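Local coordinates for protein PfVFT1 (Plasmodium falciparum, PDB 5JKQ) that probably binds a solute in the cleft between two lobes, as expected of a Venus flytrap protein related to solute-binding proteins, at residues I19-V24 and S170-I175; A138-D143 and L165-S170; H145-Y150 and H276-K281. The protein carries 3 engineered substitutions. One frame throughout, in Å; residues are numbered along the deposited sequence.

Contact 1. Residues I19-V24 and S170-I175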
loop_
_atom_site.group_PDB
_atom_site.type_symbol
_atom_site.label_atom_id
_atom_site.label_comp_id
_atom_site.label_asym_id
_atom_site.label_seq_id
_atom_site.Cartn_x
_atom_site.Cartn_y
_atom_site.Cartn_z
ATOM N N ILE A 19 -14.666 -5.707 -9.741
ATOM C CA ILE A 19 -15.620 -4.732 -9.231
ATOM C C ILE A 19 -14.928 -3.836 -8.207
ATOM O O ILE A 19 -15.268 -2.664 -8.059
ATOM C CB ILE A 19 -16.858 -5.415 -8.607
ATOM C CG1 ILE A 19 -18.004 -4.410 -8.477
ATOM C CG2 ILE A 19 -16.521 -6.064 -7.258
ATOM C CD1 ILE A 19 -19.370 -5.056 -8.373
ATOM N N TYR A 20 -13.939 -4.398 -7.520
ATOM C CA TYR A 20 -13.105 -3.641 -6.598
ATOM C C TYR A 20 -12.321 -2.568 -7.352
ATOM O O TYR A 20 -12.311 -1.403 -6.955
ATOM C CB TYR A 20 -12.170 -4.592 -5.848
ATOM C CG TYR A 20 -10.942 -3.963 -5.230
ATOM C CD1 TYR A 20 -10.983 -3.408 -3.957
ATOM C CD2 TYR A 20 -9.731 -3.958 -5.908
ATOM C CE1 TYR A 20 -9.854 -2.847 -3.388
ATOM C CE2 TYR A 20 -8.601 -3.402 -5.350
ATOM C CZ TYR A 20 -8.664 -2.849 -4.092
ATOM O OH TYR A 20 -7.529 -2.300 -3.548
ATOM N N HIS A 21 -11.683 -2.960 -8.452
ATOM C CA HIS A 21 -10.936 -2.016 -9.280
ATOM C C HIS A 21 -11.863 -0.996 -9.926
ATOM O O HIS A 21 -11.500 0.169 -10.100
ATOM C CB HIS A 21 -10.152 -2.752 -10.366
ATOM C CG HIS A 21 -8.943 -3.470 -9.858
ATOM N ND1 HIS A 21 -8.345 -4.501 -10.549
ATOM C CD2 HIS A 21 -8.211 -3.298 -8.731
ATOM C CE1 HIS A 21 -7.302 -4.939 -9.867
ATOM N NE2 HIS A 21 -7.201 -4.228 -8.760
ATOM N N ALA A 22 -13.059 -1.446 -10.288
ATOM C CA ALA A 22 -14.037 -0.576 -10.922
ATOM C C ALA A 22 -14.522 0.495 -9.952
ATOM O O ALA A 22 -14.773 1.635 -10.345
ATOM C CB ALA A 22 -15.202 -1.389 -11.438
ATOM N N ALA A 23 -14.652 0.124 -8.684
ATOM C CA ALA A 23 -15.095 1.064 -7.666
ATOM C C ALA A 23 -14.033 2.136 -7.447
ATOM O O ALA A 23 -14.345 3.323 -7.370
ATOM C CB ALA A 23 -15.401 0.339 -6.374
ATOM N N VAL A 24 -12.777 1.706 -7.354
ATOM C CA VAL A 24 -11.656 2.629 -7.210
ATOM C C VAL A 24 -11.636 3.617 -8.373
ATOM O O VAL A 24 -11.421 4.813 -8.177
ATOM C CB VAL A 24 -10.312 1.872 -7.140
ATOM C CG1 VAL A 24 -9.130 2.835 -7.171
ATOM C CG2 VAL A 24 -10.257 1.021 -5.882
ATOM N N SER A 170 -2.687 -10.277 -6.111
ATOM C CA SER A 170 -2.733 -8.884 -5.679
ATOM C C SER A 170 -3.540 -8.018 -6.635
ATOM O O SER A 170 -3.547 -8.247 -7.845
ATOM C CB SER A 170 -1.318 -8.321 -5.557
ATOM O OG SER A 170 -1.335 -7.003 -5.040
ATOM N N GLY A 171 -4.217 -7.018 -6.081
ATOM C CA GLY A 171 -4.862 -5.999 -6.886
ATOM C C GLY A 171 -3.848 -4.933 -7.252
ATOM O O GLY A 171 -2.690 -5.008 -6.843
ATOM N N LEU A 172 -4.277 -3.945 -8.030
ATOM C CA LEU A 172 -3.410 -2.841 -8.420
ATOM C C LEU A 172 -2.883 -2.091 -7.200
ATOM O O LEU A 172 -3.539 -2.063 -6.157
ATOM C CB LEU A 172 -4.166 -1.865 -9.326
ATOM C CG LEU A 172 -4.515 -2.330 -10.737
ATOM C CD1 LEU A 172 -5.596 -1.436 -11.331
ATOM C CD2 LEU A 172 -3.283 -2.325 -11.619
ATOM N N PRO A 173 -1.691 -1.485 -7.321
ATOM C CA PRO A 173 -1.267 -0.548 -6.279
ATOM C C PRO A 173 -2.077 0.743 -6.393
ATOM O O PRO A 173 -1.603 1.731 -6.958
ATOM C CB PRO A 173 0.220 -0.334 -6.580
ATOM C CG PRO A 173 0.343 -0.577 -8.042
ATOM C CD PRO A 173 -0.666 -1.646 -8.369
ATOM N N ILE A 174 -3.302 0.715 -5.875
ATOM C CA ILE A 174 -4.252 1.806 -6.065
ATOM C C ILE A 174 -3.798 3.099 -5.395
ATOM O O ILE A 174 -4.150 4.194 -5.838
ATOM C CB ILE A 174 -5.651 1.436 -5.519
ATOM C CG1 ILE A 174 -5.572 1.023 -4.045
ATOM C CG2 ILE A 174 -6.257 0.309 -6.343
ATOM C CD1 ILE A 174 -6.902 1.102 -3.315
ATOM N N ILE A 175 -3.022 2.957 -4.324
ATOM C CA ILE A 175 -2.580 4.091 -3.524
ATOM C C ILE A 175 -1.096 3.951 -3.207
ATOM O O ILE A 175 -0.632 2.882 -2.810
ATOM C CB ILE A 175 -3.396 4.201 -2.218
ATOM C CG1 ILE A 175 -4.864 4.478 -2.545
ATOM C CG2 ILE A 175 -2.854 5.312 -1.321
ATOM C CD1 ILE A 175 -5.807 4.314 -1.369
HETATM O O HOH W 1 -5.073 -3.492 -4.723
#
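The polar core of the contact is a nearly straight hydrogen bond from Leu172 N to His21 NE2, 3.0 Å long with an N-H...N angle of 170°. The donor is tilted out of the imidazole plane, and as NE2 accepts here, any ring proton would be expected on ND1. Tyr20 OH donates to Asn149 OD1 and accepts from a water 3.0 Å away.

The His21 ring also meets carbon. Leu172 CD1 stands 4.0 Å from the ring centroid and almost exactly over one face, a CH-pi contact, while Gly171 CA reaches the ring edge 3.5 Å from NE2. The loop backbone and the leucine side chain thus grip the histidine together.

Apolar contacts continue along the helix. With CG1 between its backbone N and carbonyl carbon (chi1 56°), Ile174 sets CD1 beside the hydroxyl end of the Tyr20 ring, 3.5 Å from OH, and its CG2 packs 3.9 Å from Val24 CG1.

Pro173 centres an inverse gamma turn in this loop. Through His21 on Leu172, and Tyr20 and Val24 on Ile174, helix 14-29 is fastened to the segment leading from strand 168-170 into strand 175-184, which runs on toward the other lobe, as the linking strands of a bi-lobed Venus flytrap domain do.

Contact 2. Residues A138-D143 and L165-S170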
loop_
_atom_site.group_PDB
_atom_site.type_symbol
_atom_site.label_atom_id
_atom_site.label_comp_id
_atom_site.label_asym_id
_atom_site.label_seq_id
_atom_site.Cartn_x
_atom_site.Cartn_y
_atom_site.Cartn_z
ATOM N N ALA A 138 -4.791 -16.337 6.977
ATOM C CA ALA A 138 -6.243 -16.281 7.076
ATOM C C ALA A 138 -6.867 -16.163 5.692
ATOM O O ALA A 138 -7.933 -16.725 5.429
ATOM C CB ALA A 138 -6.669 -15.116 7.952
ATOM N N LEU A 139 -6.190 -15.439 4.808
ATOM C CA LEU A 139 -6.669 -15.250 3.447
ATOM C C LEU A 139 -6.630 -16.564 2.673
ATOM O O LEU A 139 -7.598 -16.929 2.005
ATOM C CB LEU A 139 -5.834 -14.190 2.727
ATOM C CG LEU A 139 -6.290 -13.819 1.314
ATOM C CD1 LEU A 139 -7.683 -13.204 1.331
ATOM C CD2 LEU A 139 -5.294 -12.869 0.674
ATOM N N ASN A 140 -5.508 -17.270 2.769
ATOM C CA ASN A 140 -5.349 -18.551 2.087
ATOM C C ASN A 140 -6.233 -19.633 2.706
ATOM O O ASN A 140 -6.465 -20.673 2.092
ATOM C CB ASN A 140 -3.884 -18.994 2.120
ATOM C CG ASN A 140 -3.612 -20.184 1.213
ATOM O OD1 ASN A 140 -4.111 -20.254 0.092
ATOM N ND2 ASN A 140 -2.820 -21.129 1.701
ATOM N N ASP A 141 -6.717 -19.382 3.920
ATOM C CA ASP A 141 -7.599 -20.321 4.614
ATOM C C ASP A 141 -9.068 -19.914 4.490
ATOM O O ASP A 141 -9.943 -20.541 5.086
ATOM C CB ASP A 141 -7.212 -20.426 6.094
ATOM C CG ASP A 141 -5.880 -21.127 6.305
ATOM O OD1 ASP A 141 -5.438 -21.865 5.399
ATOM O OD2 ASP A 141 -5.277 -20.944 7.383
ATOM N N LYS A 142 -9.327 -18.862 3.717
ATOM C CA LYS A 142 -10.688 -18.398 3.446
ATOM C C LYS A 142 -11.423 -17.933 4.703
ATOM O O LYS A 142 -12.650 -18.001 4.770
ATOM C CB LYS A 142 -11.506 -19.500 2.760
ATOM C CG LYS A 142 -10.831 -20.125 1.552
ATOM C CD LYS A 142 -11.845 -20.813 0.642
ATOM C CE LYS A 142 -12.522 -21.997 1.322
ATOM N NZ LYS A 142 -13.696 -22.486 0.544
ATOM N N ASP A 143 -10.675 -17.467 5.698
ATOM C CA ASP A 143 -11.277 -16.814 6.857
ATOM C C ASP A 143 -11.731 -15.407 6.479
ATOM O O ASP A 143 -12.600 -14.826 7.129
ATOM C CB ASP A 143 -10.291 -16.754 8.025
ATOM C CG ASP A 143 -9.949 -18.124 8.574
ATOM O OD1 ASP A 143 -10.867 -18.962 8.702
ATOM O OD2 ASP A 143 -8.760 -18.366 8.874
ATOM N N LEU A 165 3.085 -18.570 -0.135
ATOM C CA LEU A 165 1.699 -18.952 -0.400
ATOM C C LEU A 165 1.369 -18.658 -1.865
ATOM O O LEU A 165 1.035 -17.524 -2.210
ATOM C CB LEU A 165 0.748 -18.194 0.527
ATOM C CG LEU A 165 0.934 -18.479 2.018
ATOM C CD1 LEU A 165 0.284 -17.393 2.852
ATOM C CD2 LEU A 165 0.361 -19.841 2.374
ATOM N N PRO A 166 1.452 -19.683 -2.734
ATOM C CA PRO A 166 1.462 -19.455 -4.184
ATOM C C PRO A 166 0.101 -19.135 -4.802
ATOM O O PRO A 166 0.050 -18.759 -5.972
ATOM C CB PRO A 166 1.985 -20.786 -4.725
ATOM C CG PRO A 166 1.446 -21.790 -3.767
ATOM C CD PRO A 166 1.451 -21.122 -2.413
ATOM N N LYS A 167 -0.976 -19.285 -4.038
ATOM C CA LYS A 167 -2.322 -19.118 -4.582
ATOM C C LYS A 167 -2.861 -17.702 -4.392
ATOM O O LYS A 167 -3.897 -17.348 -4.956
ATOM C CB LYS A 167 -3.272 -20.127 -3.938
ATOM C CG LYS A 167 -2.855 -21.572 -4.155
ATOM C CD LYS A 167 -3.811 -22.536 -3.478
ATOM C CE LYS A 167 -3.450 -23.978 -3.791
ATOM N NZ LYS A 167 -4.083 -24.930 -2.836
ATOM N N LEU A 168 -2.157 -16.893 -3.605
ATOM C CA LEU A 168 -2.586 -15.523 -3.346
ATOM C C LEU A 168 -2.177 -14.590 -4.482
ATOM O O LEU A 168 -1.067 -14.692 -5.007
ATOM C CB LEU A 168 -2.004 -15.022 -2.023
ATOM C CG LEU A 168 -2.331 -15.871 -0.791
ATOM C CD1 LEU A 168 -1.711 -15.256 0.453
ATOM C CD2 LEU A 168 -3.836 -16.043 -0.613
ATOM N N THR A 169 -3.086 -13.692 -4.858
ATOM C CA THR A 169 -2.804 -12.684 -5.874
ATOM C C THR A 169 -2.934 -11.286 -5.280
ATOM O O THR A 169 -3.251 -11.132 -4.100
ATOM C CB THR A 169 -3.744 -12.812 -7.091
ATOM O OG1 THR A 169 -3.285 -11.952 -8.141
ATOM C CG2 THR A 169 -5.185 -12.451 -6.729
ATOM N N SER A 170 -2.687 -10.277 -6.111
ATOM C CA SER A 170 -2.733 -8.884 -5.679
ATOM C C SER A 170 -3.540 -8.018 -6.635
ATOM O O SER A 170 -3.547 -8.247 -7.845
ATOM C CB SER A 170 -1.318 -8.321 -5.557
ATOM O OG SER A 170 -1.335 -7.003 -5.040
#
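Behind the side chains that Leu139 and Asn140 direct at the turn of Leu165 to Leu168, the carbonyl oxygen Ala138 O holds two backbone N-H groups. Asp143 N binds it at 2.9 Å and Asp141 N more weakly. Together with the bond from Lys142 N to Leu139 O, the long return from Asp143 and the positive phi of Lys142 make a Schellman motif that closes helix 135-140.

Across the contact the touching is done by aliphatic carbons and one carboxamide. Leu168 CD2 rests against the last turn of the helix, 3.7 Å from Leu139 CD2 and close to Leu139 CG and Asn140 CB as well. Asn140 extends its CG anti to the backbone N (chi1 -170°), which carries the carboxamide out to the type I beta turn. There its two ends meet different residues: ND2 lies 3.5 Å from Leu165 CD2, and OD1 lies 4.1 Å from Lys167 CB. Both carbons lie off the amide plane on the same side and outward of ND2 and OD1, so the carboxamide is approached obliquely.

Phe136, one turn earlier in the helix, touches Leu165 and Leu168 as well. Lys167 runs on as an extended chain, and its NZ donates to Ala284 O at the C terminus.

None of the hydrogen bonds found joins the two segments, so they are held by van der Waals contact, leucine against leucine and the Asn140 carboxamide against aliphatic carbon.

Contact 3. Residues H145-Y150 and H276-K281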
loop_
_atom_site.group_PDB
_atom_site.type_symbol
_atom_site.label_atom_id
_atom_site.label_comp_id
_atom_site.label_asym_id
_atom_site.label_seq_id
_atom_site.Cartn_x
_atom_site.Cartn_y
_atom_site.Cartn_z
ATOM N N HIS A 145 -12.289 -12.595 2.856
ATOM C CA HIS A 145 -12.370 -12.420 1.411
ATOM C C HIS A 145 -11.234 -11.527 0.918
ATOM O O HIS A 145 -10.822 -11.611 -0.241
ATOM C CB HIS A 145 -13.719 -11.813 1.020
ATOM C CG HIS A 145 -14.900 -12.588 1.514
ATOM N ND1 HIS A 145 -15.970 -11.992 2.145
ATOM C CD2 HIS A 145 -15.183 -13.912 1.463
ATOM C CE1 HIS A 145 -16.860 -12.913 2.466
ATOM N NE2 HIS A 145 -16.407 -14.088 2.062
HETATM N N MSE A 146 -10.725 -10.687 1.817
HETATM C CA MSE A 146 -9.792 -9.624 1.460
HETATM C C MSE A 146 -8.850 -9.239 2.580
HETATM O O MSE A 146 -9.195 -9.345 3.755
HETATM C CB MSE A 146 -10.553 -8.363 1.076
HETATM C CG MSE A 146 -11.023 -8.280 -0.333
HETATM SE SE MSE A 146 -11.901 -6.562 -0.541
HETATM C CE MSE A 146 -10.344 -5.496 -1.015
ATOM N N THR A 147 -7.680 -8.739 2.202
ATOM C CA THR A 147 -6.839 -7.996 3.126
ATOM C C THR A 147 -7.232 -6.528 3.036
ATOM O O THR A 147 -7.904 -6.116 2.088
ATOM C CB THR A 147 -5.340 -8.145 2.806
ATOM O OG1 THR A 147 -5.043 -7.474 1.574
ATOM C CG2 THR A 147 -4.949 -9.613 2.703
ATOM N N ASP A 148 -6.821 -5.741 4.022
ATOM C CA ASP A 148 -6.983 -4.296 3.957
ATOM C C ASP A 148 -6.147 -3.764 2.793
ATOM O O ASP A 148 -5.284 -4.470 2.273
ATOM C CB ASP A 148 -6.563 -3.647 5.278
ATOM C CG ASP A 148 -7.051 -2.219 5.410
ATOM O OD1 ASP A 148 -6.533 -1.343 4.686
ATOM O OD2 ASP A 148 -7.945 -1.970 6.248
ATOM N N ASN A 149 -6.399 -2.525 2.382
ATOM C CA ASN A 149 -5.687 -1.947 1.244
ATOM C C ASN A 149 -4.291 -1.428 1.586
ATOM O O ASN A 149 -3.496 -1.164 0.685
ATOM C CB ASN A 149 -6.497 -0.799 0.633
ATOM C CG ASN A 149 -7.864 -1.237 0.148
ATOM O OD1 ASN A 149 -7.982 -1.968 -0.835
ATOM N ND2 ASN A 149 -8.909 -0.775 0.828
ATOM N N TYR A 150 -3.985 -1.276 2.873
ATOM C CA TYR A 150 -2.753 -0.595 3.269
ATOM C C TYR A 150 -1.511 -1.451 3.057
ATOM O O TYR A 150 -0.396 -0.931 3.042
ATOM C CB TYR A 150 -2.825 -0.132 4.736
ATOM C CG TYR A 150 -2.909 -1.219 5.793
ATOM C CD1 TYR A 150 -1.843 -2.078 6.035
ATOM C CD2 TYR A 150 -4.042 -1.347 6.587
ATOM C CE1 TYR A 150 -1.918 -3.055 7.009
ATOM C CE2 TYR A 150 -4.124 -2.318 7.566
ATOM C CZ TYR A 150 -3.060 -3.168 7.773
ATOM O OH TYR A 150 -3.136 -4.136 8.747
ATOM N N HIS A 276 0.570 0.492 -2.332
ATOM C CA HIS A 276 -0.288 -0.253 -1.415
ATOM C C HIS A 276 -1.384 -0.969 -2.196
ATOM O O HIS A 276 -1.983 -0.387 -3.098
ATOM C CB HIS A 276 -0.919 0.678 -0.380
ATOM C CG HIS A 276 0.076 1.448 0.430
ATOM N ND1 HIS A 276 0.721 0.909 1.523
ATOM C CD2 HIS A 276 0.529 2.717 0.314
ATOM C CE1 HIS A 276 1.534 1.812 2.039
ATOM N NE2 HIS A 276 1.435 2.919 1.326
ATOM N N SER A 277 -1.647 -2.225 -1.848
ATOM C CA SER A 277 -2.668 -3.005 -2.540
ATOM C C SER A 277 -3.353 -4.018 -1.625
ATOM O O SER A 277 -2.836 -4.367 -0.561
ATOM C CB SER A 277 -2.048 -3.727 -3.740
ATOM O OG SER A 277 -0.930 -4.499 -3.344
ATOM N N ALA A 278 -4.527 -4.475 -2.049
ATOM C CA ALA A 278 -5.239 -5.539 -1.356
ATOM C C ALA A 278 -4.851 -6.881 -1.963
ATOM O O ALA A 278 -4.460 -6.949 -3.130
ATOM C CB ALA A 278 -6.742 -5.323 -1.442
ATOM N N TYR A 279 -4.958 -7.944 -1.170
ATOM C CA TYR A 279 -4.608 -9.285 -1.628
ATOM C C TYR A 279 -5.808 -10.226 -1.557
ATOM O O TYR A 279 -6.660 -10.106 -0.674
ATOM C CB TYR A 279 -3.436 -9.835 -0.809
ATOM C CG TYR A 279 -2.116 -9.174 -1.155
ATOM C CD1 TYR A 279 -1.722 -7.993 -0.537
ATOM C CD2 TYR A 279 -1.274 -9.721 -2.112
ATOM C CE1 TYR A 279 -0.521 -7.383 -0.857
ATOM C CE2 TYR A 279 -0.072 -9.119 -2.439
ATOM C CZ TYR A 279 0.300 -7.952 -1.809
ATOM O OH TYR A 279 1.496 -7.356 -2.138
ATOM N N PHE A 280 -5.862 -11.154 -2.508
ATOM C CA PHE A 280 -6.989 -12.069 -2.657
ATOM C C PHE A 280 -6.494 -13.501 -2.841
ATOM O O PHE A 280 -5.313 -13.727 -3.101
ATOM C CB PHE A 280 -7.854 -11.665 -3.855
ATOM C CG PHE A 280 -8.211 -10.204 -3.890
ATOM C CD1 PHE A 280 -7.285 -9.255 -4.293
ATOM C CD2 PHE A 280 -9.483 -9.781 -3.542
ATOM C CE1 PHE A 280 -7.615 -7.913 -4.329
ATOM C CE2 PHE A 280 -9.820 -8.442 -3.582
ATOM C CZ PHE A 280 -8.885 -7.507 -3.975
ATOM N N LYS A 281 -7.407 -14.459 -2.709
ATOM C CA LYS A 281 -7.104 -15.862 -2.980
ATOM C C LYS A 281 -7.522 -16.204 -4.407
ATOM O O LYS A 281 -8.711 -16.240 -4.718
ATOM C CB LYS A 281 -7.817 -16.770 -1.979
ATOM C CG LYS A 281 -7.303 -18.198 -1.966
ATOM C CD LYS A 281 -8.089 -19.056 -0.991
ATOM C CE LYS A 281 -7.399 -20.389 -0.740
ATOM N NZ LYS A 281 -7.171 -21.163 -1.987
HETATM O O HOH W 2 -10.026 -14.188 -1.776
#
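Three rings of His276-Lys281 meet His145-Tyr150 in different ways. At the edge of the His276 imidazole lies Tyr150 O, bound by ND1 at 2.6 Å; the donor sits above the carbonyl plane, away from the lone pairs. Thr147 OG1 occupies the edge of the Tyr279 ring. Phe280 is met obliquely by the selenomethionine Met146, whose CG comes 3.5 Å from CE2 and whose SE makes a Met-aromatic contact. The bent end of Met146 brings CE within 3.6 Å of Ala278 CB.

Between the rings, two nearly antiparallel chains (170° apart) are tied through Thr147. Its OG1, in the crowded position between N and C (chi1 69°), accepts from Tyr279 N at 2.8 Å and donates to Asp148 O, while Thr147 N gives Tyr279 O a weak bond. Asp148 OD1 closes an Asx turn with Tyr150 N, and a water joins His145 O to Lys281 N.

His276 NE2 also has a partner, His177 ND1, so both ring nitrogens are engaged. With one weak backbone-to-backbone bond between the segments, a hydroxyl, an imidazole and a water supply much of the polar link between strand 146-147 of the parallel sheet and strand 265-281 of the mixed one.

How the contacts relate
All three contacts are buried and lie in one lobe, but contact 3 sits nearest the middle of the chain, about 9 Å from its centre, and contact 2 farthest out, about 17 Å. Strand 265-281 connects them: it runs beside strand 146-147 in contact 3, without regular sheet pairing, and pairs with strand 168-170, whose Thr169 N bonds Phe280 O. Contact 1 continues from Ser170, shared with contact 2, and joins contact 3 through Ile175 and His276. Chemistry follows position: mixed polar and ring contacts at the centre, an imidazole anchor on helix 14-29, and apolar helix-to-turn packing at the periphery.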